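Local atomic coordinates of tryparedoxin II (Crithidia fasciculata, PDB entry 1I5G), a protein that probably passes electrons from trypanothione to target proteins as a thioredoxin-fold dithiol-disulfide oxidoreductase of a trypanosomatid parasite, and here binds glutathionylspermidine. Residues Phe33-Ser38 and Thr102-Lys107; Ala45-Leu50 and Ala82-Leu87; Val65-Trp70 and Glu75-Tyr80. The protein carries 1 engineered substitution. All coordinates share one frame; numbering follows the deposited sequence.

Overall arrangement
All three contacts are buried parts of one thioredoxin fold, and interactions 2 and 3 are nested along the chain within the loop that interaction 1 closes. Phe33 and Phe35 turn to 102-107, while Tyr34 and Ser36 serve the other face of the sheet. There Tyr34 OH meets Thr47 OG1 of interaction 2 at 2.7 Å, Ser36 OG meets Tyr80 OH of interaction 3 at 2.7 Å, and Tyr80 OH lies 2.8 Å from Thr47 OG1, a hydroxyl network joining all three. The centres of interactions 2 and 3 lie about 10 Å apart. Interaction 1 reaches the glutathionylspermidine pocket through Lys107; the side chain of Thr47 is about 11 Å and that of Ser69 about 13 Å from the bound ligand.

Interaction 1: Phe33-Ser38 and Thr102-Lys107; sequences FYFSAS and TGFDVK. With TS5 (glutathionylspermidine), chain C.
Phe35 takes Val106 over the face of its ring and Phe104 at its rim, and these three residues bury most of the contact. Val106 CG2 sits 3.6 Å from the centroid of the Phe35 ring and only 6° off its normal, a CH-pi contact centred on the face. The valine's torsion explains this: CG1 is anti to the backbone N (chi1 -179°), which turns CG2 to the ring centre while CG1 rests beside Phe35 CB. Phe104 meets the same ring differently, its CD2 lying 3.9 Å from Phe35 CZ, with that CZ in the plane of the Phe104 ring. Farther round its rim, Phe104 CE2 comes over one face of Phe33, 3.7 Å from Phe33 CD1. The two rings are oblique, their planes at 55°. Beyond Phe104 the chain turns through Asp105, the C-prime residue of a Schellman motif ending helix 94-103, and runs on to Lys107, whose O lies 3.3 Å from C3 of glutathionylspermidine. The contact thus packs the end of helix 94-103 and the loop that leads on to the ligand pocket against strand 30-36, between strands 63-69 and 111-116: Phe33 and Phe35 touch Ile68, Phe104 touches Val115, and Val106 touches Thr111.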
loop_
_atom_site.group_PDB
_atom_site.type_symbol
_atom_site.label_atom_id
_atom_site.label_comp_id
_atom_site.label_asym_id
_atom_site.label_seq_id
_atom_site.Cartn_x
_atom_site.Cartn_y
_atom_site.Cartn_z
ATOM N N PHE A 33 0.240 -1.555 -2.858
ATOM C CA PHE A 33 0.625 -0.163 -2.737
ATOM C C PHE A 33 -0.669 0.616 -2.698
ATOM O O PHE A 33 -1.467 0.629 -3.632
ATOM C CB PHE A 33 1.480 0.216 -3.924
ATOM C CG PHE A 33 2.849 -0.391 -3.931
ATOM C CD1 PHE A 33 3.035 -1.656 -4.444
ATOM C CD2 PHE A 33 3.935 0.300 -3.430
ATOM C CE1 PHE A 33 4.293 -2.207 -4.446
ATOM C CE2 PHE A 33 5.216 -0.263 -3.434
ATOM C CZ PHE A 33 5.366 -1.526 -3.954
ATOM N N TYR A 34 -0.911 1.280 -1.575
ATOM C CA TYR A 34 -2.165 1.965 -1.303
ATOM C C TYR A 34 -1.947 3.464 -1.371
ATOM O O TYR A 34 -1.362 4.101 -0.498
ATOM C CB TYR A 34 -2.690 1.590 0.109
ATOM C CG TYR A 34 -3.964 2.299 0.545
ATOM C CD1 TYR A 34 -4.933 2.596 -0.389
ATOM C CD2 TYR A 34 -4.204 2.684 1.862
ATOM C CE1 TYR A 34 -6.078 3.222 -0.052
ATOM C CE2 TYR A 34 -5.359 3.320 2.198
ATOM C CZ TYR A 34 -6.317 3.599 1.245
ATOM O OH TYR A 34 -7.497 4.273 1.543
ATOM N N PHE A 35 -2.423 4.065 -2.451
ATOM C CA PHE A 35 -2.338 5.502 -2.704
ATOM C C PHE A 35 -3.543 6.163 -2.074
ATOM O O PHE A 35 -4.697 5.866 -2.451
ATOM C CB PHE A 35 -2.279 5.731 -4.224
ATOM C CG PHE A 35 -1.012 5.160 -4.844
ATOM C CD1 PHE A 35 -0.918 3.820 -5.150
ATOM C CD2 PHE A 35 0.084 5.973 -5.120
ATOM C CE1 PHE A 35 0.250 3.305 -5.708
ATOM C CE2 PHE A 35 1.227 5.468 -5.662
ATOM C CZ PHE A 35 1.295 4.150 -5.949
ATOM N N SER A 36 -3.296 7.045 -1.111
ATOM C CA SER A 36 -4.384 7.629 -0.333
ATOM C C SER A 36 -3.892 8.885 0.384
ATOM O O SER A 36 -2.681 9.138 0.432
ATOM C CB SER A 36 -4.770 6.583 0.724
ATOM O OG SER A 36 -6.008 6.849 1.356
ATOM N N ALA A 37 -4.797 9.653 0.966
ATOM C CA ALA A 37 -4.473 10.851 1.723
ATOM C C ALA A 37 -5.675 11.298 2.533
ATOM O O ALA A 37 -6.810 11.056 2.133
ATOM C CB ALA A 37 -4.041 12.016 0.828
ATOM N N SER A 38 -5.401 11.946 3.662
ATOM C CA SER A 38 -6.509 12.344 4.511
ATOM C C SER A 38 -7.287 13.517 3.922
ATOM O O SER A 38 -8.446 13.706 4.327
ATOM C CB SER A 38 -6.055 12.618 5.935
ATOM O OG SER A 38 -5.309 13.793 5.919
ATOM N N THR A 102 3.933 7.608 -10.754
ATOM C CA THR A 102 4.112 7.497 -12.193
ATOM C C THR A 102 4.184 6.050 -12.654
ATOM O O THR A 102 3.565 5.626 -13.643
ATOM C CB THR A 102 5.413 8.207 -12.513
ATOM O OG1 THR A 102 5.203 9.590 -12.231
ATOM C CG2 THR A 102 5.740 8.145 -14.034
ATOM N N GLY A 103 4.933 5.250 -11.916
ATOM C CA GLY A 103 5.168 3.879 -12.324
ATOM C C GLY A 103 3.941 2.999 -12.381
ATOM O O GLY A 103 3.869 2.049 -13.169
ATOM N N PHE A 104 2.940 3.260 -11.550
ATOM C CA PHE A 104 1.720 2.465 -11.529
ATOM C C PHE A 104 0.527 3.227 -12.084
ATOM O O PHE A 104 -0.620 2.854 -11.819
ATOM C CB PHE A 104 1.369 2.048 -10.101
ATOM C CG PHE A 104 2.344 1.107 -9.451
ATOM C CD1 PHE A 104 2.990 0.079 -10.115
ATOM C CD2 PHE A 104 2.634 1.219 -8.105
ATOM C CE1 PHE A 104 3.875 -0.746 -9.483
ATOM C CE2 PHE A 104 3.525 0.364 -7.467
ATOM C CZ PHE A 104 4.152 -0.620 -8.152
ATOM N N ASP A 105 0.816 4.286 -12.818
ATOM C CA ASP A 105 -0.242 4.980 -13.547
ATOM C C ASP A 105 -1.347 5.506 -12.658
ATOM O O ASP A 105 -2.531 5.480 -13.026
ATOM C CB ASP A 105 -0.960 4.047 -14.519
ATOM C CG ASP A 105 -0.037 3.428 -15.521
ATOM O OD1 ASP A 105 0.934 4.086 -15.960
ATOM O OD2 ASP A 105 -0.284 2.262 -15.894
ATOM N N VAL A 106 -0.961 6.005 -11.494
ATOM C CA VAL A 106 -2.001 6.403 -10.556
ATOM C C VAL A 106 -2.418 7.826 -10.854
ATOM O O VAL A 106 -1.616 8.760 -10.767
ATOM C CB VAL A 106 -1.481 6.322 -9.118
ATOM C CG1 VAL A 106 -2.570 6.718 -8.139
ATOM C CG2 VAL A 106 -0.990 4.932 -8.792
ATOM N N LYS A 107 -3.681 7.986 -11.218
ATOM C CA LYS A 107 -4.183 9.321 -11.551
ATOM C C LYS A 107 -5.171 9.850 -10.525
ATOM O O LYS A 107 -5.421 11.050 -10.432
ATOM C CB LYS A 107 -4.828 9.373 -12.935
ATOM C CG LYS A 107 -3.958 8.756 -14.041
ATOM C CD LYS A 107 -2.810 9.665 -14.448
ATOM C CE LYS A 107 -2.046 9.110 -15.656
ATOM N NZ LYS A 107 -0.983 10.077 -16.054
HETATM N N1 TS5 C . -14.998 8.483 -7.165
HETATM C CA1 TS5 C . -13.587 8.111 -7.417
HETATM C C1 TS5 C . -13.144 7.048 -6.447
HETATM O OE1 TS5 C . -12.138 6.351 -6.709
HETATM O OE2 TS5 C . -13.796 6.901 -5.383
HETATM C CB1 TS5 C . -12.602 9.277 -7.303
HETATM C CG1 TS5 C . -12.403 9.743 -5.866
HETATM C CD1 TS5 C . -11.884 11.150 -5.947
HETATM O O1 TS5 C . -12.611 12.193 -6.257
HETATM N N2 TS5 C . -10.603 11.373 -5.659
HETATM C CA2 TS5 C . -9.869 12.567 -5.946
HETATM C C2 TS5 C . -8.642 12.390 -6.810
HETATM O O2 TS5 C . -7.798 11.358 -6.646
HETATM C CB2 TS5 C . -9.356 13.110 -4.611
HETATM S SG2 TS5 C . -10.554 13.131 -3.253
HETATM N N3 TS5 C . -8.543 13.424 -7.665
HETATM C CA3 TS5 C . -7.319 13.563 -8.426
HETATM C C3 TS5 C . -7.542 13.468 -9.914
HETATM O O3 TS5 C . -8.454 12.609 -10.301
HETATM N "N1'" TS5 C . -6.918 14.166 -10.853
HETATM C "C1'" TS5 C . -6.862 13.686 -12.212
HETATM C "C2'" TS5 C . -7.556 14.747 -13.048
HETATM N "N2'" TS5 C . -8.135 15.378 -15.390
HETATM C "C3'" TS5 C . -7.345 14.492 -14.542
HETATM C "C4'" TS5 C . -7.981 15.152 -16.821
HETATM C "C5'" TS5 C . -8.349 16.348 -17.704
HETATM C "C6'" TS5 C . -8.008 16.153 -19.182
HETATM C "C7'" TS5 C . -8.881 16.986 -20.118
HETATM N "N3'" TS5 C . -8.567 16.906 -21.541
#

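Interaction 2: Ala45-Leu50 and Ala82-Leu87; sequences AFTPQL and AKMPWL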
loop_
_atom_site.group_PDB
_atom_site.type_symbol
_atom_site.label_atom_id
_atom_site.label_comp_id
_atom_site.label_asym_id
_atom_site.label_seq_id
_atom_site.Cartn_x
_atom_site.Cartn_y
_atom_site.Cartn_z
ATOM N N ALA A 45 -12.764 7.258 3.411
ATOM C CA ALA A 45 -13.889 6.342 3.571
ATOM C C ALA A 45 -13.560 4.928 3.134
ATOM O O ALA A 45 -14.198 3.955 3.517
ATOM C CB ALA A 45 -15.029 6.871 2.746
ATOM N N PHE A 46 -12.551 4.758 2.286
ATOM C CA PHE A 46 -12.146 3.413 1.858
ATOM C C PHE A 46 -11.193 2.762 2.860
ATOM O O PHE A 46 -11.211 1.541 3.021
ATOM C CB PHE A 46 -11.493 3.398 0.459
ATOM C CG PHE A 46 -10.871 2.081 0.062
ATOM C CD1 PHE A 46 -11.669 0.965 -0.205
ATOM C CD2 PHE A 46 -9.499 1.908 -0.077
ATOM C CE1 PHE A 46 -11.116 -0.251 -0.572
ATOM C CE2 PHE A 46 -8.953 0.706 -0.437
ATOM C CZ PHE A 46 -9.758 -0.389 -0.686
ATOM N N THR A 47 -10.360 3.552 3.526
ATOM C CA THR A 47 -9.388 3.041 4.490
ATOM C C THR A 47 -9.945 2.036 5.511
ATOM O O THR A 47 -9.363 0.970 5.706
ATOM C CB THR A 47 -8.650 4.219 5.148
ATOM O OG1 THR A 47 -7.761 4.778 4.149
ATOM C CG2 THR A 47 -7.778 3.782 6.337
ATOM N N PRO A 48 -11.034 2.326 6.218
ATOM C CA PRO A 48 -11.566 1.346 7.172
ATOM C C PRO A 48 -11.966 0.005 6.562
ATOM O O PRO A 48 -11.797 -1.020 7.222
ATOM C CB PRO A 48 -12.783 2.065 7.786
ATOM C CG PRO A 48 -13.047 3.263 6.953
ATOM C CD PRO A 48 -11.806 3.581 6.194
ATOM N N GLN A 49 -12.484 0.018 5.338
ATOM C CA GLN A 49 -12.821 -1.195 4.617
ATOM C C GLN A 49 -11.552 -1.982 4.362
ATOM O O GLN A 49 -11.565 -3.213 4.449
ATOM C CB GLN A 49 -13.455 -0.932 3.260
ATOM C CG GLN A 49 -14.821 -0.228 3.404
ATOM C CD GLN A 49 -15.261 0.372 2.078
ATOM O OE1 GLN A 49 -14.481 1.092 1.466
ATOM N NE2 GLN A 49 -16.474 0.099 1.605
ATOM N N LEU A 50 -10.447 -1.324 4.029
ATOM C CA LEU A 50 -9.164 -1.966 3.793
ATOM C C LEU A 50 -8.585 -2.464 5.121
ATOM O O LEU A 50 -7.997 -3.536 5.164
ATOM C CB LEU A 50 -8.237 -1.048 3.022
ATOM C CG LEU A 50 -6.881 -1.672 2.668
ATOM C CD1 LEU A 50 -7.012 -2.947 1.854
ATOM C CD2 LEU A 50 -6.019 -0.629 1.961
ATOM N N ALA A 82 -1.070 6.856 11.427
ATOM C CA ALA A 82 -1.310 6.289 12.759
ATOM C C ALA A 82 -2.622 5.528 12.874
ATOM O O ALA A 82 -2.736 4.683 13.780
ATOM C CB ALA A 82 -1.275 7.407 13.812
ATOM N N LYS A 83 -3.613 5.740 12.004
ATOM C CA LYS A 83 -4.878 4.992 12.002
ATOM C C LYS A 83 -4.728 3.630 11.357
ATOM O O LYS A 83 -5.662 2.839 11.411
ATOM C CB LYS A 83 -5.959 5.748 11.231
ATOM C CG LYS A 83 -6.215 7.135 11.811
ATOM C CD LYS A 83 -7.218 8.015 11.070
ATOM C CE LYS A 83 -7.525 9.355 11.770
ATOM N NZ LYS A 83 -8.548 10.128 10.975
ATOM N N MET A 84 -3.599 3.326 10.730
ATOM C CA MET A 84 -3.449 2.128 9.890
ATOM C C MET A 84 -2.536 1.094 10.493
ATOM O O MET A 84 -1.558 1.463 11.157
ATOM C CB MET A 84 -2.871 2.567 8.541
ATOM C CG MET A 84 -3.706 3.588 7.818
ATOM S SD MET A 84 -2.857 4.245 6.344
ATOM C CE MET A 84 -4.008 5.472 5.846
ATOM N N PRO A 85 -2.828 -0.187 10.277
ATOM C CA PRO A 85 -2.045 -1.276 10.856
ATOM C C PRO A 85 -0.889 -1.805 10.034
ATOM O O PRO A 85 -0.179 -2.700 10.497
ATOM C CB PRO A 85 -3.135 -2.341 11.036
ATOM C CG PRO A 85 -3.940 -2.144 9.776
ATOM C CD PRO A 85 -4.001 -0.680 9.542
ATOM N N TRP A 86 -0.706 -1.258 8.818
ATOM C CA TRP A 86 0.219 -1.821 7.834
ATOM C C TRP A 86 1.474 -0.984 7.670
ATOM O O TRP A 86 1.826 -0.265 8.602
ATOM C CB TRP A 86 -0.534 -2.065 6.521
ATOM C CG TRP A 86 -1.319 -0.894 6.075
ATOM C CD1 TRP A 86 -0.863 0.358 5.735
ATOM C CD2 TRP A 86 -2.725 -0.826 5.921
ATOM N NE1 TRP A 86 -1.891 1.186 5.385
ATOM C CE2 TRP A 86 -3.065 0.475 5.484
ATOM C CE3 TRP A 86 -3.763 -1.761 6.112
ATOM C CZ2 TRP A 86 -4.386 0.861 5.248
ATOM C CZ3 TRP A 86 -5.054 -1.374 5.854
ATOM C CH2 TRP A 86 -5.366 -0.099 5.454
ATOM N N LEU A 87 2.182 -1.046 6.560
ATOM C CA LEU A 87 3.447 -0.373 6.340
ATOM C C LEU A 87 3.227 0.968 5.644
ATOM O O LEU A 87 2.136 1.252 5.126
ATOM C CB LEU A 87 4.360 -1.239 5.473
ATOM C CG LEU A 87 4.617 -2.654 6.010
ATOM C CD1 LEU A 87 5.624 -3.374 5.144
ATOM C CD2 LEU A 87 5.052 -2.656 7.505
#
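Met84 and Trp86 reach helix 41-57 from the loop that follows helix 74-81, at Thr47 and Leu50 respectively. Met84 comes first, its chain extended beyond CG so that the terminal methyl arrives crosswise at the threonine. Met84 CE lies 4.2 Å from Thr47 CG2 and equally far from Thr47 OG1, a loose van der Waals touch. The threonine's hydroxyl has its polar partners elsewhere: Thr47 OG1 is hydrogen-bonded to Tyr34 OH, to Tyr80 OH and to Ser43 O of its own helix, so the methionine methyl borders a buried polar cluster. This is the thioredoxin fold, in which the helix after strand 30-36 covers one face of the central sheet, and the loop here is the return leg of the beta-alpha-beta unit made by strand 63-69, helix 74-81 and strand 87-88. Next along the loop, Pro85 lays its CD 3.6 Å above one face of the Trp86 ring, with Met84 CB over that same face, both toward the rim. Trp86 itself carries the closest contact. Its CG lies between the backbone N and the carbonyl carbon (chi1 49°), and the six-membered ring extends to the helix, where CH2 is 3.5 Å from Leu50 CG and 3.6 Å from Leu50 CD2. The leucine approaches obliquely, its CG also 3.7 Å from Trp86 CZ3. At the indole edge, near the ring plane, Thr47 O stands 4.1 Å from Trp86 CH2. Tyr54, a turn farther along the helix, meets the same indole edge-to-face.

Interaction 3: Val65-Trp70 and Glu75-Tyr80; sequences VMLISW and EDFKDY
Phe77 drives the edge of its ring against Ser69, and this is the tight part of the contact: Phe77 CD1 lies 3.4 Å from Ser69 CB, which sits in the plane of the ring. The serine oxygen is almost as near, Ser69 OG being 3.5 Å from Phe77 CD1, but its hydrogen bond goes to Asp71 OD2, just beyond the strand. The phenylalanine leaves its helix with CG anti to the backbone N (chi1 176°), a torsion that carries the ring across to the strand. Leu67, two residues back on the same strand face, touches more lightly: its CD2 stands 3.8 Å from Phe77 CE1, meeting the ring obliquely as the two side chains run antiparallel alongside one another. With an alanine replacing Phe77 the ring is gone, which is likely to open a gap between helix and strand and strip Leu67 CD2 and Ser69 CB of their aromatic neighbour. Tyr80, one turn on, is looser still, its CE2 no nearer than 4.7 Å to Leu67 CD1, and its hydroxyl bonds instead to Ser36 OG and Thr47 OG1. On the solvent side of the helix, Glu75, Lys78 and Asp79 are exposed and make no contact with 65-70. The whole belongs to a beta-alpha-beta unit of the thioredoxin fold, in which helix 74-81 crosses over between the parallel strands 63-69 and 87-88. Phe91 meets the Phe77 ring, while on the other face of strand 63-69 Ile68 packs on Met97 and Leu100 of helix 94-103.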
loop_
_atom_site.group_PDB
_atom_site.type_symbol
_atom_site.label_atom_id
_atom_site.label_comp_id
_atom_site.label_asym_id
_atom_site.label_seq_id
_atom_site.Cartn_x
_atom_site.Cartn_y
_atom_site.Cartn_z
ATOM N N VAL A 65 0.258 -4.413 3.001
ATOM C CA VAL A 65 -0.196 -3.157 2.429
ATOM C C VAL A 65 0.846 -2.113 2.778
ATOM O O VAL A 65 1.386 -2.085 3.887
ATOM C CB VAL A 65 -1.609 -2.771 2.917
ATOM C CG1 VAL A 65 -2.006 -1.366 2.553
ATOM C CG2 VAL A 65 -2.660 -3.812 2.511
ATOM N N MET A 66 1.136 -1.230 1.818
ATOM C CA MET A 66 2.043 -0.121 2.027
ATOM C C MET A 66 1.399 1.184 1.605
ATOM O O MET A 66 1.099 1.368 0.427
ATOM C CB MET A 66 3.335 -0.292 1.277
ATOM C CG MET A 66 4.363 0.690 1.832
ATOM S SD MET A 66 5.893 0.588 0.909
ATOM C CE MET A 66 6.479 -1.127 1.625
ATOM N N LEU A 67 1.226 2.098 2.542
ATOM C CA LEU A 67 0.708 3.422 2.235
ATOM C C LEU A 67 1.722 4.215 1.434
ATOM O O LEU A 67 2.867 4.352 1.879
ATOM C CB LEU A 67 0.465 4.187 3.549
ATOM C CG LEU A 67 0.024 5.642 3.412
ATOM C CD1 LEU A 67 -1.311 5.724 2.680
ATOM C CD2 LEU A 67 -0.028 6.355 4.734
ATOM N N ILE A 68 1.250 4.729 0.296
ATOM C CA ILE A 68 1.997 5.674 -0.535
ATOM C C ILE A 68 1.169 6.951 -0.435
ATOM O O ILE A 68 0.101 7.077 -1.024
ATOM C CB ILE A 68 2.173 5.169 -1.965
ATOM C CG1 ILE A 68 2.731 3.748 -2.029
ATOM C CG2 ILE A 68 3.088 6.159 -2.684
ATOM C CD1 ILE A 68 4.026 3.535 -1.276
ATOM N N SER A 69 1.662 7.918 0.337
ATOM C CA SER A 69 0.830 9.041 0.769
ATOM C C SER A 69 0.827 10.242 -0.138
ATOM O O SER A 69 1.874 10.780 -0.477
ATOM C CB SER A 69 1.310 9.492 2.153
ATOM O OG SER A 69 0.770 10.753 2.510
ATOM N N TRP A 70 -0.366 10.685 -0.502
ATOM C CA TRP A 70 -0.532 11.973 -1.145
ATOM C C TRP A 70 -0.921 13.025 -0.122
ATOM O O TRP A 70 -1.546 14.031 -0.467
ATOM C CB TRP A 70 -1.599 11.899 -2.231
ATOM C CG TRP A 70 -1.238 11.234 -3.522
ATOM C CD1 TRP A 70 -0.136 10.487 -3.838
ATOM C CD2 TRP A 70 -2.014 11.290 -4.732
ATOM N NE1 TRP A 70 -0.185 10.064 -5.144
ATOM C CE2 TRP A 70 -1.331 10.548 -5.712
ATOM C CE3 TRP A 70 -3.225 11.895 -5.088
ATOM C CZ2 TRP A 70 -1.808 10.400 -7.001
ATOM C CZ3 TRP A 70 -3.697 11.738 -6.371
ATOM C CH2 TRP A 70 -2.983 11.004 -7.314
ATOM N N GLU A 75 2.556 16.490 9.127
ATOM C CA GLU A 75 1.655 16.277 10.247
ATOM C C GLU A 75 0.405 15.486 9.859
ATOM O O GLU A 75 -0.074 14.607 10.550
ATOM C CB GLU A 75 1.331 17.632 10.863
ATOM C CG GLU A 75 2.580 18.518 10.930
ATOM C CD GLU A 75 3.056 19.166 9.624
ATOM O OE1 GLU A 75 2.295 19.898 8.957
ATOM O OE2 GLU A 75 4.191 19.020 9.154
ATOM N N ASP A 76 -0.159 15.786 8.698
ATOM C CA ASP A 76 -1.330 15.063 8.203
ATOM C C ASP A 76 -0.960 13.610 7.947
ATOM O O ASP A 76 -1.716 12.709 8.270
ATOM C CB ASP A 76 -1.879 15.712 6.920
ATOM C CG ASP A 76 -2.520 17.063 7.171
ATOM O OD1 ASP A 76 -3.016 17.287 8.282
ATOM O OD2 ASP A 76 -2.512 17.925 6.268
ATOM N N PHE A 77 0.205 13.374 7.353
ATOM C CA PHE A 77 0.668 11.991 7.197
ATOM C C PHE A 77 0.740 11.236 8.515
ATOM O O PHE A 77 0.246 10.113 8.649
ATOM C CB PHE A 77 2.056 11.957 6.575
ATOM C CG PHE A 77 2.667 10.581 6.466
ATOM C CD1 PHE A 77 2.481 9.750 5.358
ATOM C CD2 PHE A 77 3.463 10.098 7.488
ATOM C CE1 PHE A 77 3.073 8.512 5.291
ATOM C CE2 PHE A 77 4.067 8.846 7.445
ATOM C CZ PHE A 77 3.858 8.043 6.330
ATOM N N LYS A 78 1.374 11.873 9.501
ATOM C CA LYS A 78 1.537 11.218 10.790
ATOM C C LYS A 78 0.205 10.795 11.373
ATOM O O LYS A 78 0.066 9.661 11.798
ATOM C CB LYS A 78 2.226 12.188 11.751
ATOM C CG LYS A 78 2.639 11.533 13.064
ATOM C CD LYS A 78 3.419 12.451 14.019
ATOM C CE LYS A 78 3.471 11.866 15.457
ATOM N NZ LYS A 78 4.205 12.743 16.424
ATOM N N ASP A 79 -0.773 11.697 11.394
ATOM C CA ASP A 79 -2.075 11.387 11.961
ATOM C C ASP A 79 -2.859 10.346 11.169
ATOM O O ASP A 79 -3.548 9.504 11.755
ATOM C CB ASP A 79 -2.912 12.679 12.047
ATOM C CG ASP A 79 -2.353 13.720 13.016
ATOM O OD1 ASP A 79 -1.532 13.367 13.879
ATOM O OD2 ASP A 79 -2.741 14.901 12.899
ATOM N N TYR A 80 -2.773 10.369 9.838
ATOM C CA TYR A 80 -3.529 9.461 9.007
ATOM C C TYR A 80 -2.891 8.072 9.057
ATOM O O TYR A 80 -3.588 7.091 9.229
ATOM C CB TYR A 80 -3.474 10.037 7.586
ATOM C CG TYR A 80 -4.369 9.327 6.579
ATOM C CD1 TYR A 80 -5.649 8.898 6.913
ATOM C CD2 TYR A 80 -3.933 9.100 5.286
ATOM C CE1 TYR A 80 -6.481 8.254 5.997
ATOM C CE2 TYR A 80 -4.758 8.458 4.366
ATOM C CZ TYR A 80 -6.034 8.034 4.734
ATOM O OH TYR A 80 -6.877 7.404 3.845
#